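Local coordinates for uncharacterized protein (Bacteroides thetaiotaomicron, PDB 3KZT) that is of unknown function but carries a DUF3828 domain and is probably made as a membrane-anchored lipoprotein, at residues 28-33 with 134-139; 40-45 with 85-90; 89-94 with 109-114; 105-110 with 123-128. All coordinates share one frame; numbering follows the deposited sequence. Where two conformers were deposited one is given.

Interaction 1: 28-33 with 134-139; sequences IGMIED and YLIDDI
M30, a selenomethionine, sets CG anti to its backbone N (chi1 176°), against Y134 O, and then bends at chi2 (-84°) and again at chi3, which brings SE and CE over the residues from Y134 to I136. The bent selenoether end thereby meets three consecutive residues of 134-139. M30 CG rests on the carbonyl, 3.5 Å from Y134 O, while M30 CE comes 3.7 Å from Y134 CB and passes the backbone of the next residue at 3.8 Å from L135 N. Farther along, M30 SE lies 4.0 Å from I136 CG1. A long unbranched chain without charge suits this place, because it can bend to fit across the strand and bury itself without a polar partner. I31 adds a lighter touch from the neighbouring helix position, its CG1 4.3 Å from I136 CD1; it also packs on V127 and Y105, so a branched apolar residue suits the helix face turned to the sheet. Of the Y134 side chain, CB makes the contact; the ring leads away, and its hydroxyl is bonded to E26 on the same helix. L135 turns its side chain to the other side of the strand. Beyond I136 the strand leaves the helix segment, and D137 and D138 both face R126 of the adjoining strand, a classic beta bulge; D137 forms a salt bridge with R126 and D138 one with K68. No hydrogen bond joins the two segments. With short-segment axes 8.4 Å apart and crossing at -69°, this is apolar helix-on-sheet packing of an alpha-plus-beta fold, the long helix 13-41 lying across an antiparallel meander at 133-139, one of the sheet's two outer strands within this chain.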
loop_
_atom_site.group_PDB
_atom_site.type_symbol
_atom_site.label_atom_id
_atom_site.label_comp_id
_atom_site.label_asym_id
_atom_site.label_seq_id
_atom_site.Cartn_x
_atom_site.Cartn_y
_atom_site.Cartn_z
ATOM N N ILE A 28 -0.993 8.651 14.192
ATOM C CA ILE A 28 -0.762 7.266 13.740
ATOM C C ILE A 28 -1.303 7.045 12.291
ATOM O O ILE A 28 -0.573 6.547 11.446
ATOM C CB ILE A 28 -1.330 6.223 14.789
ATOM C CG1 ILE A 28 -0.395 6.175 16.009
ATOM C CG2 ILE A 28 -1.450 4.824 14.184
ATOM C CD1 ILE A 28 -0.939 5.433 17.186
ATOM N N GLY A 29 -2.542 7.494 12.026
ATOM C CA GLY A 29 -3.175 7.427 10.688
ATOM C C GLY A 29 -2.346 8.074 9.575
ATOM O O GLY A 29 -2.209 7.508 8.500
HETATM N N MSE A 30 -1.803 9.248 9.844
HETATM C CA MSE A 30 -0.904 9.940 8.879
HETATM C C MSE A 30 0.395 9.150 8.631
HETATM O O MSE A 30 0.816 9.009 7.488
HETATM C CB MSE A 30 -0.552 11.345 9.377
HETATM C CG MSE A 30 0.458 12.111 8.467
HETATM SE SE MSE A 30 2.346 11.717 8.791
HETATM C CE MSE A 30 2.428 12.391 10.634
ATOM N N ILE A 31 1.022 8.681 9.718
ATOM C CA ILE A 31 2.264 7.882 9.656
ATOM C C ILE A 31 2.033 6.596 8.835
ATOM O O ILE A 31 2.824 6.282 7.959
ATOM C CB ILE A 31 2.821 7.546 11.080
ATOM C CG1 ILE A 31 3.269 8.840 11.815
ATOM C CG2 ILE A 31 4.070 6.611 10.979
ATOM C CD1 ILE A 31 3.492 8.663 13.338
ATOM N N GLU A 32 0.932 5.890 9.127
ATOM C CA GLU A 32 0.499 4.711 8.332
ATOM C C GLU A 32 0.336 5.014 6.842
ATOM O O GLU A 32 0.779 4.223 6.006
ATOM C CB GLU A 32 -0.825 4.176 8.849
ATOM C CG GLU A 32 -0.700 3.426 10.179
ATOM C CD GLU A 32 -2.041 3.064 10.798
ATOM O OE1 GLU A 32 -3.087 3.530 10.305
ATOM O OE2 GLU A 32 -2.038 2.295 11.789
ATOM N N ASP A 33 -0.307 6.150 6.531
ATOM C CA ASP A 33 -0.515 6.599 5.118
ATOM C C ASP A 33 0.788 6.885 4.422
ATOM O O ASP A 33 0.938 6.550 3.246
ATOM C CB ASP A 33 -1.366 7.881 5.032
ATOM C CG ASP A 33 -2.808 7.686 5.483
ATOM O OD1 ASP A 33 -3.260 6.541 5.693
ATOM O OD2 ASP A 33 -3.483 8.710 5.643
ATOM N N TYR A 134 -0.809 16.959 9.762
ATOM C CA TYR A 134 0.248 16.228 10.477
ATOM C C TYR A 134 1.414 15.929 9.519
ATOM O O TYR A 134 1.196 15.534 8.379
ATOM C CB TYR A 134 -0.286 14.927 11.067
ATOM C CG TYR A 134 -1.293 15.135 12.167
ATOM C CD1 TYR A 134 -0.875 15.386 13.474
ATOM C CD2 TYR A 134 -2.671 15.081 11.910
ATOM C CE1 TYR A 134 -1.789 15.562 14.502
ATOM C CE2 TYR A 134 -3.599 15.264 12.938
ATOM C CZ TYR A 134 -3.140 15.503 14.236
ATOM O OH TYR A 134 -4.008 15.684 15.262
ATOM N N LEU A 135 2.638 16.147 9.999
ATOM C CA LEU A 135 3.870 15.932 9.224
ATOM C C LEU A 135 4.905 15.318 10.137
ATOM O O LEU A 135 4.890 15.583 11.330
ATOM C CB LEU A 135 4.406 17.262 8.686
ATOM C CG LEU A 135 3.544 18.028 7.680
ATOM C CD1 LEU A 135 4.102 19.410 7.444
ATOM C CD2 LEU A 135 3.451 17.259 6.381
ATOM N N ILE A 136 5.791 14.484 9.577
ATOM C CA ILE A 136 6.879 13.889 10.340
ATOM C C ILE A 136 8.025 14.912 10.271
ATOM O O ILE A 136 8.437 15.281 9.182
ATOM C CB ILE A 136 7.319 12.513 9.770
ATOM C CG1 ILE A 136 6.156 11.498 9.836
ATOM C CG2 ILE A 136 8.467 11.978 10.551
ATOM C CD1 ILE A 136 6.425 10.181 9.149
ATOM N N ASP A 137 8.501 15.388 11.426
ATOM C CA ASP A 137 9.609 16.396 11.481
ATOM C C ASP A 137 10.966 15.859 11.973
ATOM O O ASP A 137 11.941 16.605 11.969
ATOM C CB ASP A 137 9.190 17.664 12.251
ATOM C CG ASP A 137 8.963 17.430 13.741
ATOM O OD1 ASP A 137 8.813 16.273 14.192
ATOM O OD2 ASP A 137 8.913 18.435 14.469
ATOM N N ASP A 138 11.018 14.590 12.412
ATOM C CA ASP A 138 12.284 13.949 12.777
ATOM C C ASP A 138 12.155 12.409 12.803
ATOM O O ASP A 138 11.064 11.879 13.037
ATOM C CB ASP A 138 12.769 14.452 14.163
ATOM C CG ASP A 138 14.256 14.155 14.427
ATOM O OD1 ASP A 138 15.030 13.929 13.476
ATOM O OD2 ASP A 138 14.643 14.157 15.603
ATOM N N ILE A 139 13.270 11.715 12.522
ATOM C CA ILE A 139 13.374 10.229 12.684
ATOM C C ILE A 139 14.732 9.885 13.277
ATOM O O ILE A 139 15.674 10.642 13.072
ATOM C CB ILE A 139 13.170 9.421 11.330
ATOM C CG1 ILE A 139 14.337 9.631 10.314
ATOM C CG2 ILE A 139 11.847 9.765 10.694
ATOM C CD1 ILE A 139 14.212 8.755 9.065
#

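Interaction 2: 40-45 with 85-90; sequences ASFMST and QDLGEN
F42 packs its ring against D86 and L87 where the C-terminal end of helix 13-41 meets the long loop that leads to strand 96-101, a helix-end-to-loop contact near the surface. With CG anti to the carbonyl carbon (chi1 -68°), the F42 ring is brought to the loop. The loop comes in at Q85, whose carbonyl O approaches the ring obliquely, 4.0 Å from F42 CE2. D86 follows: its OD1 stands 3.4 Å from F42 CD2, with carboxylate and ring planes 34° apart. The same oxygen accepts L87 N at 2.8 Å on its anti side, which holds the carboxylate in position. A water 2.9 Å from F42 O and 2.8 Å from D86 OD1 can link the segments, though it may not serve every acceptor at once. L87 CG lies over one face of the ring, offset toward the rim, and L87 CD1 is 3.5 Å from F42 CD1; a flat apolar ring suits this branched partner. I82 touches both residues, and Y38 meets the F42 ring edge-to-face. Exchanging F42 for an alanine would probably leave L87 without the surface it rests on and open a gap between helix end and loop. Past G88, the extended side chain of E89 reaches M43, a selenomethionine that also packs on I56 of the second subunit. In the one of two M43 conformers considered here, E89 OE2 stands 3.2 Å from M43 CE, a distance that is therefore doubtful.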
loop_
_atom_site.group_PDB
_atom_site.type_symbol
_atom_site.label_atom_id
_atom_site.label_comp_id
_atom_site.label_asym_id
_atom_site.label_seq_id
_atom_site.Cartn_x
_atom_site.Cartn_y
_atom_site.Cartn_z
ATOM N N ALA A 40 4.814 1.610 -1.695
ATOM C CA ALA A 40 4.347 1.366 -3.069
ATOM C C ALA A 40 5.304 1.917 -4.148
ATOM O O ALA A 40 5.376 1.357 -5.235
ATOM C CB ALA A 40 2.928 1.931 -3.270
ATOM N N SER A 41 6.038 2.996 -3.836
ATOM C CA SER A 41 7.046 3.559 -4.768
ATOM C C SER A 41 8.208 2.590 -5.087
ATOM O O SER A 41 8.820 2.701 -6.140
ATOM C CB SER A 41 7.606 4.897 -4.253
ATOM O OG SER A 41 8.531 4.708 -3.202
ATOM N N PHE A 42 8.482 1.637 -4.188
ATOM C CA PHE A 42 9.466 0.576 -4.445
ATOM C C PHE A 42 9.005 -0.480 -5.482
ATOM O O PHE A 42 9.836 -1.278 -5.919
ATOM C CB PHE A 42 9.869 -0.127 -3.146
ATOM C CG PHE A 42 10.649 0.735 -2.218
ATOM C CD1 PHE A 42 10.004 1.570 -1.308
ATOM C CD2 PHE A 42 12.050 0.719 -2.243
ATOM C CE1 PHE A 42 10.726 2.367 -0.445
ATOM C CE2 PHE A 42 12.784 1.517 -1.383
ATOM C CZ PHE A 42 12.124 2.342 -0.480
HETATM N N MSE A 43 7.705 -0.498 -5.864
HETATM C CA MSE A 43 7.163 -1.457 -6.868
HETATM C C MSE A 43 7.666 -1.138 -8.289
HETATM O O MSE A 43 7.808 -2.035 -9.115
HETATM C CB MSE A 43 5.617 -1.435 -6.878
HETATM C CG MSE A 43 4.921 -1.823 -5.552
HETATM SE SE MSE A 43 5.122 -3.689 -5.127
HETATM C CE MSE A 43 4.493 -4.466 -6.790
ATOM N N SER A 44 7.890 0.155 -8.575
ATOM C CA SER A 44 8.434 0.597 -9.884
ATOM C C SER A 44 9.973 0.463 -9.857
ATOM O O SER A 44 10.593 0.690 -8.812
ATOM C CB SER A 44 8.048 2.053 -10.162
ATOM N N THR A 45 10.567 0.082 -10.999
ATOM C CA THR A 45 12.046 -0.062 -11.158
ATOM C C THR A 45 12.572 0.904 -12.245
ATOM O O THR A 45 13.333 0.492 -13.142
ATOM C CB THR A 45 12.441 -1.523 -11.525
ATOM N N GLN A 85 17.686 -1.217 2.111
ATOM C CA GLN A 85 17.928 -0.767 0.727
ATOM C C GLN A 85 16.657 -0.854 -0.126
ATOM O O GLN A 85 16.437 -0.029 -1.009
ATOM C CB GLN A 85 19.002 -1.618 0.061
ATOM C CG GLN A 85 20.382 -1.502 0.696
ATOM C CD GLN A 85 21.471 -2.238 -0.100
ATOM O OE1 GLN A 85 21.280 -2.591 -1.265
ATOM N NE2 GLN A 85 22.616 -2.456 0.533
ATOM N N ASP A 86 15.864 -1.897 0.117
ATOM C CA ASP A 86 14.668 -2.181 -0.644
ATOM C C ASP A 86 13.684 -2.897 0.299
ATOM O O ASP A 86 14.058 -3.283 1.428
ATOM C CB ASP A 86 15.059 -3.091 -1.836
ATOM C CG ASP A 86 14.096 -3.016 -3.004
ATOM O OD1 ASP A 86 12.955 -2.506 -2.866
ATOM O OD2 ASP A 86 14.490 -3.488 -4.086
ATOM N N LEU A 87 12.441 -3.042 -0.159
ATOM C CA LEU A 87 11.388 -3.723 0.571
ATOM C C LEU A 87 10.980 -4.967 -0.181
ATOM O O LEU A 87 10.841 -4.934 -1.402
ATOM C CB LEU A 87 10.156 -2.814 0.699
ATOM C CG LEU A 87 10.289 -1.567 1.564
ATOM C CD1 LEU A 87 9.126 -0.628 1.336
ATOM C CD2 LEU A 87 10.401 -1.952 3.034
ATOM N N GLY A 88 10.813 -6.070 0.550
ATOM C CA GLY A 88 10.148 -7.257 0.034
ATOM C C GLY A 88 8.668 -6.903 -0.022
ATOM O O GLY A 88 8.202 -6.065 0.760
ATOM N N GLU A 89 7.929 -7.528 -0.935
ATOM C CA GLU A 89 6.494 -7.194 -1.130
ATOM C C GLU A 89 5.556 -7.550 0.076
ATOM O O GLU A 89 4.492 -6.961 0.203
ATOM C CB GLU A 89 5.981 -7.796 -2.449
ATOM C CG GLU A 89 4.603 -7.270 -2.870
ATOM C CD GLU A 89 4.290 -7.463 -4.332
ATOM O OE1 GLU A 89 4.909 -8.318 -5.006
ATOM O OE2 GLU A 89 3.408 -6.744 -4.805
ATOM N N ASN A 90 5.973 -8.497 0.937
ATOM C CA ASN A 90 5.233 -8.835 2.192
ATOM C C ASN A 90 5.622 -7.986 3.445
ATOM O O ASN A 90 5.006 -8.155 4.514
ATOM C CB ASN A 90 5.396 -10.340 2.533
ATOM C CG ASN A 90 4.695 -11.263 1.529
ATOM O OD1 ASN A 90 3.600 -10.969 1.043
ATOM N ND2 ASN A 90 5.314 -12.404 1.252
HETATM O O HOH W 1 12.693 -1.689 -5.552
#

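Interaction 3: 89-94 with 109-114; sequences ENDMKT and YTSAKG
T94 and D91 tie the loop 89-94 to the end of strand 104-111, and here the contact is tight. T94 carries OG1 at chi1 68°, between its backbone N and carbonyl carbon, where it does double duty: it accepts T110 N at 2.8 Å in a nearly straight bond (167°) and gives its own proton to D91 O, 2.7 Å away in the carbonyl plane. D91 O takes T94 N as well, two donors closing the 3-10 turn. A threonine fits because its hydroxyl can accept and donate at once. D91 OD1 receives A112 N at 2.9 Å from above the carboxylate plane, holding the chain where it leaves the strand with A112 in a left-handed backbone conformation. The other oxygen, OD2, is bonded to G88 N and to a water that also joins Y109 OH and S111 OG; Y109 OH is further bonded to I82 O. Beside this polar group M92, a selenomethionine, sets CE over the middle of the Y109 ring, 4.1 Å from its centroid and 4° off the normal, with SE farther off above the same face.

The solvent side is looser. K113 is exposed and offers only its aliphatic part to T94 CG2; the 3.3 Å from K113 CD to T94 CG2 is shorter than carbons usually come and is doubtful. The arrangement is that of a loop, the one before strand 96-101, pinned by side-chain-to-backbone hydrogen bonds to the end of strand 104-111, with a Met-aromatic contact of M92 on Y109.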
loop_
_atom_site.group_PDB
_atom_site.type_symbol
_atom_site.label_atom_id
_atom_site.label_comp_id
_atom_site.label_asym_id
_atom_site.label_seq_id
_atom_site.Cartn_x
_atom_site.Cartn_y
_atom_site.Cartn_z
ATOM N N GLU A 89 7.929 -7.528 -0.935
ATOM C CA GLU A 89 6.494 -7.194 -1.130
ATOM C C GLU A 89 5.556 -7.550 0.076
ATOM O O GLU A 89 4.492 -6.961 0.203
ATOM C CB GLU A 89 5.981 -7.796 -2.449
ATOM C CG GLU A 89 4.603 -7.270 -2.870
ATOM C CD GLU A 89 4.290 -7.463 -4.332
ATOM O OE1 GLU A 89 4.909 -8.318 -5.006
ATOM O OE2 GLU A 89 3.408 -6.744 -4.805
ATOM N N ASN A 90 5.973 -8.497 0.937
ATOM C CA ASN A 90 5.233 -8.835 2.192
ATOM C C ASN A 90 5.622 -7.986 3.445
ATOM O O ASN A 90 5.006 -8.155 4.514
ATOM C CB ASN A 90 5.396 -10.340 2.533
ATOM C CG ASN A 90 4.695 -11.263 1.529
ATOM O OD1 ASN A 90 3.600 -10.969 1.043
ATOM N ND2 ASN A 90 5.314 -12.404 1.252
ATOM N N ASP A 91 6.606 -7.079 3.314
ATOM C CA ASP A 91 7.134 -6.323 4.480
ATOM C C ASP A 91 6.128 -5.372 5.120
ATOM O O ASP A 91 5.932 -5.413 6.345
ATOM C CB ASP A 91 8.408 -5.544 4.104
ATOM C CG ASP A 91 9.589 -6.445 3.765
ATOM O OD1 ASP A 91 9.524 -7.688 3.922
ATOM O OD2 ASP A 91 10.606 -5.891 3.326
HETATM N N MSE A 92 5.478 -4.545 4.297
HETATM C CA MSE A 92 4.467 -3.582 4.808
HETATM C C MSE A 92 3.183 -4.167 5.332
HETATM O O MSE A 92 2.471 -3.469 6.038
HETATM C CB MSE A 92 4.167 -2.469 3.809
HETATM C CG MSE A 92 5.228 -1.459 3.712
HETATM SE SE MSE A 92 5.731 -0.536 5.334
HETATM C CE MSE A 92 7.652 -0.336 4.940
ATOM N N LYS A 93 2.881 -5.438 5.014
ATOM C CA LYS A 93 1.698 -6.100 5.595
ATOM C C LYS A 93 1.841 -6.264 7.131
ATOM O O LYS A 93 0.837 -6.347 7.831
ATOM C CB LYS A 93 1.369 -7.428 4.888
ATOM C CG LYS A 93 0.664 -7.217 3.523
ATOM C CD LYS A 93 0.090 -8.515 2.943
ATOM C CE LYS A 93 1.113 -9.290 2.124
ATOM N NZ LYS A 93 1.344 -8.667 0.784
ATOM N N THR A 94 3.096 -6.281 7.639
ATOM C CA THR A 94 3.390 -6.314 9.090
ATOM C C THR A 94 3.539 -4.894 9.723
ATOM O O THR A 94 3.967 -4.787 10.878
ATOM C CB THR A 94 4.722 -7.101 9.374
ATOM O OG1 THR A 94 5.840 -6.367 8.846
ATOM C CG2 THR A 94 4.672 -8.476 8.760
ATOM N N TYR A 109 7.876 -2.866 11.676
ATOM C CA TYR A 109 7.582 -3.801 10.571
ATOM C C TYR A 109 8.703 -4.858 10.491
ATOM O O TYR A 109 9.836 -4.591 10.869
ATOM C CB TYR A 109 7.391 -3.076 9.209
ATOM C CG TYR A 109 8.667 -2.805 8.414
ATOM C CD1 TYR A 109 9.412 -1.655 8.623
ATOM C CD2 TYR A 109 9.113 -3.714 7.419
ATOM C CE1 TYR A 109 10.586 -1.408 7.887
ATOM C CE2 TYR A 109 10.269 -3.481 6.698
ATOM C CZ TYR A 109 10.996 -2.326 6.924
ATOM O OH TYR A 109 12.132 -2.105 6.199
ATOM N N THR A 110 8.362 -6.042 9.995
ATOM C CA THR A 110 9.303 -7.139 9.840
ATOM C C THR A 110 9.811 -7.156 8.386
ATOM O O THR A 110 9.012 -7.313 7.449
ATOM C CB THR A 110 8.634 -8.467 10.174
ATOM O OG1 THR A 110 8.087 -8.386 11.492
ATOM C CG2 THR A 110 9.631 -9.611 10.113
ATOM N N SER A 111 11.116 -6.953 8.210
ATOM C CA SER A 111 11.764 -7.032 6.892
ATOM C C SER A 111 12.079 -8.499 6.585
ATOM O O SER A 111 12.609 -9.200 7.457
ATOM C CB SER A 111 13.067 -6.253 6.895
ATOM O OG SER A 111 13.690 -6.356 5.640
ATOM N N ALA A 112 11.771 -8.938 5.354
ATOM C CA ALA A 112 12.017 -10.318 4.875
ATOM C C ALA A 112 11.363 -11.388 5.765
ATOM O O ALA A 112 12.008 -12.371 6.154
ATOM C CB ALA A 112 13.511 -10.572 4.721
ATOM N N LYS A 113 10.083 -11.177 6.071
ATOM C CA LYS A 113 9.327 -12.057 6.964
ATOM C C LYS A 113 9.242 -13.492 6.423
ATOM O O LYS A 113 8.882 -13.704 5.254
ATOM C CB LYS A 113 7.929 -11.490 7.215
ATOM C CG LYS A 113 7.078 -12.349 8.140
ATOM C CD LYS A 113 5.968 -11.564 8.762
ATOM C CE LYS A 113 5.095 -12.439 9.638
ATOM N NZ LYS A 113 5.823 -12.949 10.824
ATOM N N GLY A 114 9.614 -14.459 7.269
ATOM C CA GLY A 114 9.628 -15.889 6.906
ATOM C C GLY A 114 10.993 -16.448 6.505
ATOM O O GLY A 114 11.237 -17.654 6.676
HETATM O O HOH W 2 13.032 -4.132 4.223
#

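Interaction 4: 105-110 with 123-128; sequences YEVNYT and IPVRVV. With EDO (1,2-ethanediol), chain C; SO4 (sulfate ion), chain E.
Y105 has two oxygens at the edge of its ring: V125 O from across the contact, near the ring plane, and O2 of a 1,2-ethanediol, which takes the hydroxyl proton, with Y105 OH 2.8 Å from EDO O2. With CG anti to the carbonyl carbon (chi1 -64°), the ring turns beside V127, which approaches it obliquely, its CG2 3.8 Å from Y105 CD1; the ring of H99 also meets it with planes at about 60°. Y109 is met at its edge by a methyl, I123 CD1 standing 4.3 Å from Y109 CE1. The R126 guanidinium has a sulfate oxygen in its plane, R126 NH1 donating to SO4 O4 at 3.0 Å. Both small molecules probably come from the crystallisation liquor. These groups hang on the antiparallel beta hairpin of strands 104-111 and 119-130. Y105 with V125 and V107 with I123 are hydrogen-bonded pairs; V107 N reaches I123 O at 2.8 Å almost straight (177°), and Y105 N reaches V125 O at 2.7 Å. Between them E106 and P124 form a non-hydrogen-bonded pair, a place where proline's missing N-H costs this hairpin nothing; P124 CA instead makes a C-H...O contact with Y105 O at 3.3 Å. Y105, V107, I123 and V125 share the sheet face toward helix 13-41, and valine suits this buried face: V107 CG2 packs on V125 CG2. Replacing Y105 by a serine would probably leave V127 CG2 without its ring neighbour and open a gap beneath the helix. On the face of E106 and P124, N108 ND2 donates to the anti lone pair of E106 OE2, which lies nearly in the amide plane.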
loop_
_atom_site.group_PDB
_atom_site.type_symbol
_atom_site.label_atom_id
_atom_site.label_comp_id
_atom_site.label_asym_id
_atom_site.label_seq_id
_atom_site.Cartn_x
_atom_site.Cartn_y
_atom_site.Cartn_z
ATOM N N TYR A 105 6.562 8.603 17.998
ATOM C CA TYR A 105 5.815 7.396 17.647
ATOM C C TYR A 105 6.857 6.400 17.159
ATOM O O TYR A 105 7.965 6.802 16.809
ATOM C CB TYR A 105 4.764 7.718 16.547
ATOM C CG TYR A 105 3.707 8.683 17.037
ATOM C CD1 TYR A 105 3.957 10.054 17.077
ATOM C CD2 TYR A 105 2.465 8.229 17.484
ATOM C CE1 TYR A 105 3.005 10.950 17.556
ATOM C CE2 TYR A 105 1.499 9.117 17.964
ATOM C CZ TYR A 105 1.774 10.469 17.993
ATOM O OH TYR A 105 0.850 11.343 18.469
ATOM N N GLU A 106 6.512 5.120 17.159
ATOM C CA GLU A 106 7.417 4.047 16.727
ATOM C C GLU A 106 6.766 3.329 15.549
ATOM O O GLU A 106 5.635 2.881 15.672
ATOM C CB GLU A 106 7.648 3.068 17.889
ATOM C CG GLU A 106 8.542 1.863 17.559
ATOM C CD GLU A 106 8.782 0.988 18.760
ATOM O OE1 GLU A 106 9.720 1.290 19.535
ATOM O OE2 GLU A 106 8.063 -0.022 18.915
ATOM N N VAL A 107 7.489 3.234 14.421
ATOM C CA VAL A 107 7.031 2.515 13.221
ATOM C C VAL A 107 7.698 1.137 13.230
ATOM O O VAL A 107 8.922 1.046 13.070
ATOM C CB VAL A 107 7.408 3.263 11.927
ATOM C CG1 VAL A 107 7.075 2.406 10.688
ATOM C CG2 VAL A 107 6.679 4.608 11.865
ATOM N N ASN A 108 6.891 0.085 13.423
ATOM C CA ASN A 108 7.363 -1.309 13.477
ATOM C C ASN A 108 6.941 -2.088 12.247
ATOM O O ASN A 108 5.793 -1.968 11.811
ATOM C CB ASN A 108 6.796 -2.004 14.709
ATOM C CG ASN A 108 7.274 -1.377 15.993
ATOM O OD1 ASN A 108 8.450 -1.432 16.310
ATOM N ND2 ASN A 108 6.346 -0.755 16.744
ATOM N N TYR A 109 7.876 -2.866 11.676
ATOM C CA TYR A 109 7.582 -3.801 10.571
ATOM C C TYR A 109 8.703 -4.858 10.491
ATOM O O TYR A 109 9.836 -4.591 10.869
ATOM C CB TYR A 109 7.391 -3.076 9.209
ATOM C CG TYR A 109 8.667 -2.805 8.414
ATOM C CD1 TYR A 109 9.412 -1.655 8.623
ATOM C CD2 TYR A 109 9.113 -3.714 7.419
ATOM C CE1 TYR A 109 10.586 -1.408 7.887
ATOM C CE2 TYR A 109 10.269 -3.481 6.698
ATOM C CZ TYR A 109 10.996 -2.326 6.924
ATOM O OH TYR A 109 12.132 -2.105 6.199
ATOM N N THR A 110 8.362 -6.042 9.995
ATOM C CA THR A 110 9.303 -7.139 9.840
ATOM C C THR A 110 9.811 -7.156 8.386
ATOM O O THR A 110 9.012 -7.313 7.449
ATOM C CB THR A 110 8.634 -8.467 10.174
ATOM O OG1 THR A 110 8.087 -8.386 11.492
ATOM C CG2 THR A 110 9.631 -9.611 10.113
ATOM N N ILE A 123 11.612 2.099 13.808
ATOM C CA ILE A 123 12.031 3.492 13.586
ATOM C C ILE A 123 11.225 4.460 14.494
ATOM O O ILE A 123 9.990 4.569 14.329
ATOM C CB ILE A 123 11.809 3.949 12.077
ATOM C CG1 ILE A 123 12.461 2.971 11.078
ATOM C CG2 ILE A 123 12.355 5.371 11.855
ATOM C CD1 ILE A 123 11.498 1.927 10.512
ATOM N N PRO A 124 11.902 5.150 15.462
ATOM C CA PRO A 124 11.180 6.215 16.158
ATOM C C PRO A 124 11.009 7.405 15.193
ATOM O O PRO A 124 11.993 7.786 14.521
ATOM C CB PRO A 124 12.119 6.593 17.320
ATOM C CG PRO A 124 13.192 5.530 17.340
ATOM C CD PRO A 124 13.278 5.010 15.977
ATOM N N VAL A 125 9.777 7.936 15.092
ATOM C CA VAL A 125 9.473 9.108 14.249
ATOM C C VAL A 125 8.699 10.147 15.080
ATOM O O VAL A 125 7.850 9.776 15.910
ATOM C CB VAL A 125 8.700 8.721 12.945
ATOM C CG1 VAL A 125 9.434 7.604 12.200
ATOM C CG2 VAL A 125 7.243 8.324 13.227
ATOM N N ARG A 126 9.021 11.437 14.869
ATOM C CA ARG A 126 8.394 12.549 15.577
ATOM C C ARG A 126 7.453 13.301 14.624
ATOM O O ARG A 126 7.801 13.516 13.460
ATOM C CB ARG A 126 9.443 13.493 16.132
ATOM C CG ARG A 126 8.934 14.308 17.304
ATOM C CD ARG A 126 9.983 15.267 17.826
ATOM N NE ARG A 126 10.072 16.518 17.069
ATOM C CZ ARG A 126 10.977 17.489 17.295
ATOM N NH1 ARG A 126 11.924 17.370 18.262
ATOM N NH2 ARG A 126 10.952 18.600 16.540
ATOM N N VAL A 127 6.288 13.716 15.151
ATOM C CA VAL A 127 5.202 14.342 14.373
ATOM C C VAL A 127 4.953 15.789 14.815
ATOM O O VAL A 127 4.938 16.065 16.007
ATOM C CB VAL A 127 3.864 13.535 14.541
ATOM C CG1 VAL A 127 2.668 14.287 13.907
ATOM C CG2 VAL A 127 4.000 12.155 13.931
ATOM N N VAL A 128 4.755 16.694 13.845
ATOM C CA VAL A 128 4.376 18.099 14.110
ATOM C C VAL A 128 3.014 18.337 13.434
ATOM O O VAL A 128 2.714 17.702 12.410
ATOM C CB VAL A 128 5.446 19.118 13.569
ATOM C CG1 VAL A 128 5.576 19.047 12.024
ATOM C CG2 VAL A 128 5.116 20.541 14.012
HETATM C C1 EDO C . 0.730 15.866 17.387
HETATM O O1 EDO C . 1.204 16.942 18.203
HETATM C C2 EDO C . 1.722 14.711 17.410
HETATM O O2 EDO C . 1.682 14.030 18.673
HETATM S S SO4 E . 11.846 15.949 21.882
HETATM O O1 SO4 E . 11.536 17.376 21.883
HETATM O O2 SO4 E . 10.625 15.175 22.129
HETATM O O3 SO4 E . 12.816 15.671 22.941
HETATM O O4 SO4 E . 12.422 15.584 20.589
#

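Overall arrangement
From the N terminus, helix 13-41 supplies the first partner of interaction 1, whose second, strand 133-139, arrives last; this longest loop encloses the other three contacts. Interaction 2 closes the next loop, carrying the helix end past helices 47-60 and 63-75 to residues 85-90. Interaction 3 opens on the shared E89 and N90 and closes at 109-114, joining that loop to strand 104-111. Interaction 4 begins at 105-110, overlapping interaction 3 in Y109 and T110, and closes the hairpin. Interactions 2 and 4 follow in series yet meet where L87 packs on Y109. Interactions 1 and 4 share the sheet, their centres about 8 Å apart. Interactions 2 and 3 both touch the second subunit.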